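Local coordinates for protein trehalose-6-phosphate phosphatase (Candida albicans, PDB 5DXI) that belongs to the HAD-type phosphatase family and here holds a magnesium ion, a beryllium trifluoride ion and two alpha-D-glucopyranose units beside its central mixed sheet, at residues F25-D30 and F227-G232; I64-G69 and K82-S87. All blocks are in the same frame, centred on the assembly; numbering follows the deposited sequence.

Contact 1: residues F25-D30 and F227-G232; sequences FLFDYD and FMLCLG. With MG (magnesium ion), chain E; BEF (beryllium trifluoride ion), chain F; GLC (alpha-D-glucopyranose), chain C; GLC (alpha-D-glucopyranose), chain B.
The ring of F25 has L229 CD2 at its edge, with F25 CE1 3.9 Å from that methyl. F25 CE1 also lies at the edge of the F227 ring, and the two rings meet obliquely, their planes inclined at 59°. F27 runs beside L231, and its CE1 sits 3.7 Å from L231 CD1. F27 shares a face with F25, L229 and L231, on which helix 287-298 packs; with CG anti to its carbonyl carbon (chi1 -61°) the ring leans back toward the start of its strand. L26 and C230 point to the other face, where helix 235-253 covers C230.

The axes of strands 25-27 and 227-232 run parallel, 4.7 Å apart at their closest. L26 uses both backbone polar groups: its N gives a nearly straight bond to L229 O (2.8 Å), and its O takes L231 N. D28 N bonds to L231 O at 2.9 Å, just where strand 25-27 gives way to loop.

That bond probably helps to place D28. CG anti to the backbone N (chi1 -176°) carries the carboxylate beyond the strand end: OD1 is joined covalently to BE of beryllium trifluoride at 1.5 Å, while OD2 binds magnesium at 2.1 Å and accepts a hydrogen bond from T32. D30 O, D233 OD2 and two waters also bind the magnesium, and F2 of beryllium trifluoride lies 2.0 Å from it. Y29 N and D30 N both donate to F3. Held at both oxygens, the D28 carboxylate probably rotates little; D28 and D30 fit the two aspartates of the HAD-type DxDx(T/V) motif.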
ATOM      1  N   PHE A  25      -1.318   6.849 -10.026  1.00 30.86           N
ATOM      2  CA  PHE A  25      -0.882   5.510  -9.665  1.00 28.30           C
ATOM      3  C   PHE A  25      -0.581   5.425  -8.172  1.00 32.26           C
ATOM      4  O   PHE A  25       0.176   6.250  -7.628  1.00 33.17           O
ATOM      5  CB  PHE A  25       0.363   5.117 -10.478  1.00 30.58           C
ATOM      6  CG  PHE A  25       0.109   5.009 -11.960  1.00 34.08           C
ATOM      7  CD1 PHE A  25      -0.335   3.818 -12.517  1.00 32.89           C
ATOM      8  CD2 PHE A  25       0.274   6.112 -12.792  1.00 34.71           C
ATOM      9  CE1 PHE A  25      -0.584   3.720 -13.881  1.00 34.25           C
ATOM     10  CE2 PHE A  25       0.022   6.022 -14.155  1.00 36.09           C
ATOM     11  CZ  PHE A  25      -0.402   4.821 -14.701  1.00 35.53           C
ATOM     12  N   LEU A  26      -1.149   4.413  -7.524  1.00 28.30           N
ATOM     13  CA  LEU A  26      -1.038   4.229  -6.082  1.00 27.92           C
ATOM     14  C   LEU A  26      -0.484   2.846  -5.792  1.00 26.03           C
ATOM     15  O   LEU A  26      -1.230   1.854  -5.679  1.00 25.37           O
ATOM     16  CB  LEU A  26      -2.400   4.414  -5.419  1.00 26.81           C
ATOM     17  CG  LEU A  26      -3.078   5.726  -5.800  1.00 27.39           C
ATOM     18  CD1 LEU A  26      -4.607   5.635  -5.586  1.00 31.86           C
ATOM     19  CD2 LEU A  26      -2.478   6.890  -5.022  1.00 28.93           C
ATOM     20  N   PHE A  27       0.835   2.777  -5.666  1.00 26.93           N
ATOM     21  CA  PHE A  27       1.512   1.486  -5.611  1.00 27.31           C
ATOM     22  C   PHE A  27       1.979   1.111  -4.231  1.00 26.94           C
ATOM     23  O   PHE A  27       2.798   1.806  -3.626  1.00 27.17           O
ATOM     24  CB  PHE A  27       2.752   1.444  -6.517  1.00 26.22           C
ATOM     25  CG  PHE A  27       2.464   1.652  -7.969  1.00 32.66           C
ATOM     26  CD1 PHE A  27       1.228   1.287  -8.514  1.00 28.95           C
ATOM     27  CD2 PHE A  27       3.447   2.166  -8.810  1.00 29.09           C
ATOM     28  CE1 PHE A  27       0.976   1.462  -9.866  1.00 29.52           C
ATOM     29  CE2 PHE A  27       3.198   2.344 -10.162  1.00 33.30           C
ATOM     30  CZ  PHE A  27       1.959   1.993 -10.694  1.00 29.80           C
ATOM     31  N   ASP A  28       1.492  -0.024  -3.763  1.00 24.74           N
ATOM     32  CA  ASP A  28       2.188  -0.751  -2.730  1.00 22.66           C
ATOM     33  C   ASP A  28       3.585  -1.151  -3.238  1.00 26.17           C
ATOM     34  O   ASP A  28       3.754  -1.325  -4.444  1.00 23.51           O
ATOM     35  CB  ASP A  28       1.419  -1.995  -2.366  1.00 21.43           C
ATOM     36  CG  ASP A  28       2.053  -2.709  -1.261  1.00 25.85           C
ATOM     37  OD1 ASP A  28       2.350  -1.978  -0.317  1.00 27.47           O
ATOM     38  OD2 ASP A  28       2.302  -3.928  -1.335  1.00 25.68           O
ATOM     39  N   TYR A  29       4.559  -1.337  -2.340  1.00 26.87           N
ATOM     40  CA  TYR A  29       5.892  -1.790  -2.762  1.00 27.38           C
ATOM     41  C   TYR A  29       6.085  -3.291  -2.538  1.00 25.92           C
ATOM     42  O   TYR A  29       6.063  -4.072  -3.491  1.00 26.84           O
ATOM     43  CB  TYR A  29       7.016  -1.024  -2.043  1.00 25.77           C
ATOM     44  CG  TYR A  29       8.392  -1.462  -2.533  1.00 26.76           C
ATOM     45  CD1 TYR A  29       8.807  -1.166  -3.826  1.00 29.62           C
ATOM     46  CD2 TYR A  29       9.248  -2.195  -1.721  1.00 24.30           C
ATOM     47  CE1 TYR A  29      10.040  -1.571  -4.301  1.00 27.93           C
ATOM     48  CE2 TYR A  29      10.506  -2.614  -2.191  1.00 28.13           C
ATOM     49  CZ  TYR A  29      10.889  -2.285  -3.486  1.00 30.32           C
ATOM     50  OH  TYR A  29      12.121  -2.669  -3.989  1.00 31.49           O
ATOM     51  N   ASP A  30       6.245  -3.705  -1.288  1.00 25.09           N
ATOM     52  CA  ASP A  30       6.555  -5.106  -0.997  1.00 26.06           C
ATOM     53  C   ASP A  30       5.458  -6.084  -1.404  1.00 29.42           C
ATOM     54  O   ASP A  30       4.294  -5.896  -1.097  1.00 26.17           O
ATOM     55  CB  ASP A  30       6.857  -5.294   0.488  1.00 26.08           C
ATOM     56  CG  ASP A  30       8.158  -4.631   0.896  1.00 29.85           C
ATOM     57  OD1 ASP A  30       9.223  -5.221   0.616  1.00 26.96           O
ATOM     58  OD2 ASP A  30       8.116  -3.533   1.494  1.00 30.30           O
ATOM     59  N   PHE A 227      -8.226   8.550 -13.921  1.00 39.72           N
ATOM     60  CA  PHE A 227      -7.660   7.209 -14.002  1.00 36.32           C
ATOM     61  C   PHE A 227      -6.870   6.954 -12.728  1.00 37.89           C
ATOM     62  O   PHE A 227      -5.906   7.668 -12.437  1.00 35.97           O
ATOM     63  CB  PHE A 227      -6.752   7.069 -15.229  1.00 36.13           C
ATOM     64  CG  PHE A 227      -6.120   5.712 -15.376  1.00 35.73           C
ATOM     65  CD1 PHE A 227      -6.710   4.740 -16.166  1.00 39.01           C
ATOM     66  CD2 PHE A 227      -4.931   5.410 -14.738  1.00 36.40           C
ATOM     67  CE1 PHE A 227      -6.126   3.486 -16.314  1.00 35.05           C
ATOM     68  CE2 PHE A 227      -4.343   4.161 -14.877  1.00 36.02           C
ATOM     69  CZ  PHE A 227      -4.939   3.198 -15.665  1.00 36.36           C
ATOM     70  N   MET A 228      -7.284   5.954 -11.963  1.00 33.43           N
ATOM     71  CA  MET A 228      -6.591   5.598 -10.736  1.00 30.98           C
ATOM     72  C   MET A 228      -6.291   4.105 -10.721  1.00 32.08           C
ATOM     73  O   MET A 228      -7.207   3.275 -10.772  1.00 32.65           O
ATOM     74  CB  MET A 228      -7.423   5.998  -9.505  1.00 34.24           C
ATOM     75  CG  MET A 228      -7.541   7.504  -9.269  1.00 29.57           C
ATOM     76  SD  MET A 228      -9.238   8.056  -8.967  1.00 35.04           S
ATOM     77  CE  MET A 228      -9.915   7.926 -10.624  1.00 35.83           C
ATOM     78  N   LEU A 229      -5.011   3.755 -10.666  1.00 29.22           N
ATOM     79  CA  LEU A 229      -4.630   2.349 -10.590  1.00 30.16           C
ATOM     80  C   LEU A 229      -3.923   2.101  -9.269  1.00 28.54           C
ATOM     81  O   LEU A 229      -2.900   2.729  -8.961  1.00 29.67           O
ATOM     82  CB  LEU A 229      -3.738   1.942 -11.759  1.00 29.17           C
ATOM     83  CG  LEU A 229      -3.121   0.546 -11.676  1.00 26.54           C
ATOM     84  CD1 LEU A 229      -4.221  -0.528 -11.628  1.00 25.80           C
ATOM     85  CD2 LEU A 229      -2.165   0.291 -12.852  1.00 24.66           C
ATOM     86  N   CYS A 230      -4.482   1.190  -8.489  1.00 26.27           N
ATOM     87  CA  CYS A 230      -3.987   0.938  -7.144  1.00 28.94           C
ATOM     88  C   CYS A 230      -3.709  -0.545  -6.962  1.00 27.34           C
ATOM     89  O   CYS A 230      -4.596  -1.380  -7.181  1.00 27.04           O
ATOM     90  CB  CYS A 230      -5.004   1.424  -6.113  1.00 30.17           C
ATOM     91  SG  CYS A 230      -4.607   1.105  -4.379  1.00 28.98           S
ATOM     92  N   LEU A 231      -2.481  -0.867  -6.558  1.00 24.25           N
ATOM     93  CA  LEU A 231      -2.049  -2.250  -6.404  1.00 24.54           C
ATOM     94  C   LEU A 231      -1.503  -2.534  -5.009  1.00 24.52           C
ATOM     95  O   LEU A 231      -0.731  -1.733  -4.468  1.00 23.70           O
ATOM     96  CB  LEU A 231      -0.982  -2.595  -7.444  1.00 27.38           C
ATOM     97  CG  LEU A 231      -1.464  -2.567  -8.898  1.00 30.55           C
ATOM     98  CD1 LEU A 231      -0.375  -1.965  -9.789  1.00 27.97           C
ATOM     99  CD2 LEU A 231      -1.870  -3.974  -9.372  1.00 27.31           C
ATOM    100  N   GLY A 232      -1.897  -3.672  -4.438  1.00 20.93           N
ATOM    101  CA  GLY A 232      -1.381  -4.099  -3.146  1.00 24.02           C
ATOM    102  C   GLY A 232      -1.656  -5.565  -2.846  1.00 25.83           C
ATOM    103  O   GLY A 232      -2.518  -6.188  -3.462  1.00 26.81           O
TER
HETATM  104 MG    MG E 401       2.907  -5.178   0.244  1.00 25.67          MG
HETATM  105 BE   BEF F 402       3.532  -2.335   0.585  1.00 26.46          BE
HETATM  106  F1  BEF F 402       3.286  -2.071   2.317  1.00 28.77           F
HETATM  107  F2  BEF F 402       4.227  -3.916   0.955  1.00 26.93           F
HETATM  108  F3  BEF F 402       5.169  -1.668   0.559  1.00 26.83           F
HETATM  109  C1  GLC C   2       8.230  -5.570   4.616  1.00 29.01           C
HETATM  110  C2  GLC C   2       8.867  -4.774   5.747  1.00 31.87           C
HETATM  111  C3  GLC C   2       7.774  -4.273   6.697  1.00 29.58           C
HETATM  112  C4  GLC C   2       6.759  -3.464   5.909  1.00 30.35           C
HETATM  113  C5  GLC C   2       6.194  -4.334   4.790  1.00 29.08           C
HETATM  114  C6  GLC C   2       5.269  -3.509   3.916  1.00 30.66           C
HETATM  115  O1  GLC C   2       7.629  -6.758   5.130  1.00 31.34           O
HETATM  116  O2  GLC C   2       9.788  -5.613   6.438  1.00 29.35           O
HETATM  117  O3  GLC C   2       8.344  -3.441   7.697  1.00 29.18           O
HETATM  118  O4  GLC C   2       5.684  -3.026   6.766  1.00 29.84           O
HETATM  119  O5  GLC C   2       7.231  -4.803   3.944  1.00 30.92           O
HETATM  120  O6  GLC C   2       6.038  -2.509   3.238  1.00 28.91           O
HETATM  121  C1  GLC B   1       7.204  -7.636   4.076  1.00 33.21           C
HETATM  122  C2  GLC B   1       6.767  -8.968   4.645  1.00 31.20           C
HETATM  123  C3  GLC B   1       7.963  -9.706   5.232  1.00 29.62           C
HETATM  124  C4  GLC B   1       9.032  -9.904   4.161  1.00 35.20           C
HETATM  125  C5  GLC B   1       9.426  -8.536   3.609  1.00 34.42           C
HETATM  126  C6  GLC B   1      10.421  -8.629   2.459  1.00 31.82           C
HETATM  127  O2  GLC B   1       5.788  -8.794   5.665  1.00 31.76           O
HETATM  128  O3  GLC B   1       7.516 -10.961   5.752  1.00 32.41           O
HETATM  129  O4  GLC B   1      10.194 -10.517   4.725  1.00 35.14           O
HETATM  130  O5  GLC B   1       8.254  -7.858   3.120  1.00 31.19           O
HETATM  131  O6  GLC B   1       9.753  -9.205   1.320  1.00 33.17           O
HETATM  132  O   HOH W   1       1.489  -4.584   1.669  1.00 28.21           O
HETATM  133  O   HOH W   2       3.500  -6.788   1.323  1.00 27.37           O

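Contact 2: residues I64-G69 and K82-S87; sequences IWIISG and KNVGLS. With BEF (beryllium trifluoride ion), chain F; GLC (alpha-D-glucopyranose), chain C.
G85 N donates to I64 O at 2.7 Å, in the plane of the carbonyl, and the same oxygen has V84 CA close by. G85 O in turn accepts from I66 N at 2.8 Å; this bond is nearly straight at the hydrogen (175°), yet the donor stands above the carbonyl plane. S87 N to I66 O and S68 N to S87 O carry the parallel pairing just past strand 64-67.

G85 also packs closely against W65. Its CA sits over the centre of one face of the W65 six-membered ring, 3.6 Å from the centroid, a CH-pi contact. W65 CG lies anti to the carbonyl carbon (chi1 -80°), and the indole thus lies across the neighbouring strand, where W65 CZ3 reaches to 3.4 Å from L86 O. A glycine lets the ring come down onto the backbone itself.

Branched side chains fill in around this. V84 splits its two methyls between neighbours: CG1 lies 3.8 Å from I64 CG2, and CG2 meets I66 CG1.

Past the strand, S68 and G69 turn to the ligands. G69 N donates to fluorine F1 of beryllium trifluoride at 2.9 Å. S68 OG lies 2.5 Å from F3, too short to be taken at face value, and is also hydrogen-bonded to R70 N. Behind them a water donates to both S68 O and S87 OG, bridging S68 and S87; S87 OG is also bonded to F93 O.

These strands belong to a beta-alpha-beta unit whose crossover is helix 72-79. Helix 191-199 packs against W65, I67 and S87, helix 47-58 covers I64, and strand 23-27 flanks strand 62-67 on the side away from 85-88.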
ATOM      1  N   ILE A  64       2.710   9.423  -9.731  1.00 35.70           N
ATOM      2  CA  ILE A  64       2.921   8.103  -9.151  1.00 33.95           C
ATOM      3  C   ILE A  64       3.306   8.174  -7.681  1.00 34.03           C
ATOM      4  O   ILE A  64       4.213   8.920  -7.299  1.00 32.06           O
ATOM      5  CB  ILE A  64       4.010   7.333  -9.901  1.00 34.73           C
ATOM      6  CG1 ILE A  64       3.676   7.239 -11.391  1.00 36.75           C
ATOM      7  CG2 ILE A  64       4.197   5.947  -9.290  1.00 35.07           C
ATOM      8  CD1 ILE A  64       4.855   6.737 -12.219  1.00 38.83           C
ATOM      9  N   TRP A  65       2.624   7.382  -6.859  1.00 31.08           N
ATOM     10  CA  TRP A  65       2.920   7.319  -5.435  1.00 27.74           C
ATOM     11  C   TRP A  65       3.215   5.892  -4.984  1.00 28.84           C
ATOM     12  O   TRP A  65       2.508   4.940  -5.364  1.00 28.84           O
ATOM     13  CB  TRP A  65       1.754   7.897  -4.624  1.00 31.11           C
ATOM     14  CG  TRP A  65       1.783   9.386  -4.611  1.00 30.14           C
ATOM     15  CD1 TRP A  65       1.460  10.215  -5.641  1.00 31.62           C
ATOM     16  CD2 TRP A  65       2.173  10.224  -3.524  1.00 30.66           C
ATOM     17  NE1 TRP A  65       1.618  11.521  -5.262  1.00 34.79           N
ATOM     18  CE2 TRP A  65       2.065  11.557  -3.968  1.00 33.53           C
ATOM     19  CE3 TRP A  65       2.602   9.978  -2.215  1.00 30.35           C
ATOM     20  CZ2 TRP A  65       2.360  12.646  -3.147  1.00 32.37           C
ATOM     21  CZ3 TRP A  65       2.906  11.057  -1.402  1.00 32.64           C
ATOM     22  CH2 TRP A  65       2.778  12.376  -1.868  1.00 34.36           C
ATOM     23  N   ILE A  66       4.285   5.759  -4.200  1.00 29.06           N
ATOM     24  CA  ILE A  66       4.613   4.516  -3.522  1.00 27.05           C
ATOM     25  C   ILE A  66       4.129   4.624  -2.080  1.00 28.54           C
ATOM     26  O   ILE A  66       4.595   5.478  -1.325  1.00 29.19           O
ATOM     27  CB  ILE A  66       6.124   4.213  -3.545  1.00 29.83           C
ATOM     28  CG1 ILE A  66       6.712   4.458  -4.952  1.00 33.72           C
ATOM     29  CG2 ILE A  66       6.390   2.810  -3.014  1.00 29.01           C
ATOM     30  CD1 ILE A  66       6.045   3.661  -6.061  1.00 31.23           C
ATOM     31  N   ILE A  67       3.169   3.779  -1.719  1.00 25.33           N
ATOM     32  CA  ILE A  67       2.526   3.817  -0.415  1.00 22.48           C
ATOM     33  C   ILE A  67       2.783   2.505   0.312  1.00 25.28           C
ATOM     34  O   ILE A  67       2.218   1.464  -0.041  1.00 25.10           O
ATOM     35  CB  ILE A  67       0.993   4.076  -0.571  1.00 24.21           C
ATOM     36  CG1 ILE A  67       0.779   5.335  -1.414  1.00 24.89           C
ATOM     37  CG2 ILE A  67       0.313   4.174   0.781  1.00 24.54           C
ATOM     38  CD1 ILE A  67      -0.637   5.576  -1.836  1.00 27.16           C
ATOM     39  N   SER A  68       3.638   2.553   1.329  1.00 23.68           N
ATOM     40  CA  SER A  68       4.258   1.344   1.847  1.00 24.02           C
ATOM     41  C   SER A  68       4.225   1.267   3.368  1.00 24.90           C
ATOM     42  O   SER A  68       4.034   2.275   4.038  1.00 28.50           O
ATOM     43  CB  SER A  68       5.731   1.269   1.358  1.00 25.66           C
ATOM     44  OG  SER A  68       6.379   0.098   1.840  1.00 25.03           O
ATOM     45  N   GLY A  69       4.433   0.065   3.905  1.00 24.48           N
ATOM     46  CA  GLY A  69       4.689  -0.102   5.327  1.00 24.63           C
ATOM     47  C   GLY A  69       6.132   0.227   5.698  1.00 28.22           C
ATOM     48  O   GLY A  69       6.448   0.440   6.881  1.00 27.49           O
ATOM     49  N   LYS A  82      13.749   8.748  -7.713  1.00 49.37           N
ATOM     50  CA  LYS A  82      12.822   8.509  -8.798  1.00 45.56           C
ATOM     51  C   LYS A  82      11.731   9.548  -8.677  1.00 45.77           C
ATOM     52  O   LYS A  82      11.518  10.111  -7.605  1.00 47.10           O
ATOM     53  CB  LYS A  82      12.309   7.074  -8.748  1.00 47.46           C
ATOM     54  CG  LYS A  82      13.459   6.072  -8.774  1.00 43.50           C
ATOM     55  CD  LYS A  82      12.968   4.682  -9.107  1.00 46.49           C
ATOM     56  CE  LYS A  82      13.432   3.685  -8.077  1.00 45.71           C
ATOM     57  NZ  LYS A  82      14.880   3.339  -8.190  1.00 42.88           N
ATOM     58  N   ASN A  83      11.016   9.793  -9.758  1.00 43.87           N
ATOM     59  CA  ASN A  83      10.099  10.913  -9.754  1.00 43.36           C
ATOM     60  C   ASN A  83       8.730  10.483  -9.225  1.00 40.44           C
ATOM     61  O   ASN A  83       7.741  10.555  -9.943  1.00 37.61           O
ATOM     62  CB  ASN A  83       9.986  11.480 -11.171  1.00 44.04           C
ATOM     63  CG  ASN A  83       9.376  12.856 -11.201  1.00 50.05           C
ATOM     64  OD1 ASN A  83       9.698  13.705 -10.365  1.00 55.97           O
ATOM     65  ND2 ASN A  83       8.478  13.089 -12.158  1.00 53.54           N
ATOM     66  N   VAL A  84       8.688  10.034  -7.969  1.00 36.37           N
ATOM     67  CA  VAL A  84       7.461   9.487  -7.377  1.00 38.51           C
ATOM     68  C   VAL A  84       7.220   9.982  -5.959  1.00 36.88           C
ATOM     69  O   VAL A  84       8.161  10.344  -5.238  1.00 37.17           O
ATOM     70  CB  VAL A  84       7.476   7.938  -7.343  1.00 33.65           C
ATOM     71  CG1 VAL A  84       7.649   7.368  -8.736  1.00 37.85           C
ATOM     72  CG2 VAL A  84       8.569   7.419  -6.420  1.00 36.45           C
ATOM     73  N   GLY A  85       5.951  10.024  -5.574  1.00 32.08           N
ATOM     74  CA  GLY A  85       5.582  10.330  -4.206  1.00 32.90           C
ATOM     75  C   GLY A  85       5.891   9.172  -3.283  1.00 30.12           C
ATOM     76  O   GLY A  85       5.914   8.017  -3.709  1.00 29.70           O
ATOM     77  N   LEU A  86       6.128   9.479  -2.013  1.00 30.20           N
ATOM     78  CA  LEU A  86       6.438   8.447  -1.028  1.00 30.53           C
ATOM     79  C   LEU A  86       5.513   8.553   0.178  1.00 30.45           C
ATOM     80  O   LEU A  86       5.220   9.648   0.653  1.00 32.26           O
ATOM     81  CB  LEU A  86       7.895   8.559  -0.564  1.00 31.98           C
ATOM     82  CG  LEU A  86       8.948   8.442  -1.657  1.00 32.59           C
ATOM     83  CD1 LEU A  86      10.339   8.669  -1.078  1.00 38.66           C
ATOM     84  CD2 LEU A  86       8.857   7.087  -2.332  1.00 33.07           C
ATOM     85  N   SER A  87       5.048   7.412   0.663  1.00 28.18           N
ATOM     86  CA  SER A  87       4.326   7.361   1.918  1.00 25.17           C
ATOM     87  C   SER A  87       4.843   6.169   2.702  1.00 28.69           C
ATOM     88  O   SER A  87       4.937   5.068   2.164  1.00 26.33           O
ATOM     89  CB  SER A  87       2.811   7.262   1.695  1.00 28.12           C
ATOM     90  OG  SER A  87       2.142   7.155   2.932  1.00 28.69           O
TER
HETATM   91 BE   BEF F 402       3.532  -2.335   0.585  1.00 26.46          BE
HETATM   92  F1  BEF F 402       3.286  -2.071   2.317  1.00 28.77           F
HETATM   93  F2  BEF F 402       4.227  -3.916   0.955  1.00 26.93           F
HETATM   94  F3  BEF F 402       5.169  -1.668   0.559  1.00 26.83           F
HETATM   95  C1  GLC C   2       8.230  -5.570   4.616  1.00 29.01           C
HETATM   96  C2  GLC C   2       8.867  -4.774   5.747  1.00 31.87           C
HETATM   97  C3  GLC C   2       7.774  -4.273   6.697  1.00 29.58           C
HETATM   98  C4  GLC C   2       6.759  -3.464   5.909  1.00 30.35           C
HETATM   99  C5  GLC C   2       6.194  -4.334   4.790  1.00 29.08           C
HETATM  100  C6  GLC C   2       5.269  -3.509   3.916  1.00 30.66           C
HETATM  101  O1  GLC C   2       7.629  -6.758   5.130  1.00 31.34           O
HETATM  102  O2  GLC C   2       9.788  -5.613   6.438  1.00 29.35           O
HETATM  103  O3  GLC C   2       8.344  -3.441   7.697  1.00 29.18           O
HETATM  104  O4  GLC C   2       5.684  -3.026   6.766  1.00 29.84           O
HETATM  105  O5  GLC C   2       7.231  -4.803   3.944  1.00 30.92           O
HETATM  106  O6  GLC C   2       6.038  -2.509   3.238  1.00 28.91           O
HETATM  107  O   HOH W   3       4.996  10.871 -10.726  1.00 34.76           O
HETATM  108  O   HOH W   4       2.261   4.420   3.851  1.00 24.97           O

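How the contacts relate
Strand 23-27 comes first and waits for its contact 1 partner. The chain then passes helix 47-58 to strand 62-67, and after helix 72-79 contact 2 closes a short loop of 12 intervening residues. It continues through the separate four-stranded antiparallel sheet and helix 191-199 before 227-232 returns to 25-30, so contact 1 closes a far longer loop that encloses contact 2 entirely. In the main sheet the four strands stand in the order 85-88, 62-67, 23-27, 227-232, and probable hydrogen bonds from F27 N to W65 O and from I67 N to F27 O join the two contacts. Both deliver groups to beryllium trifluoride.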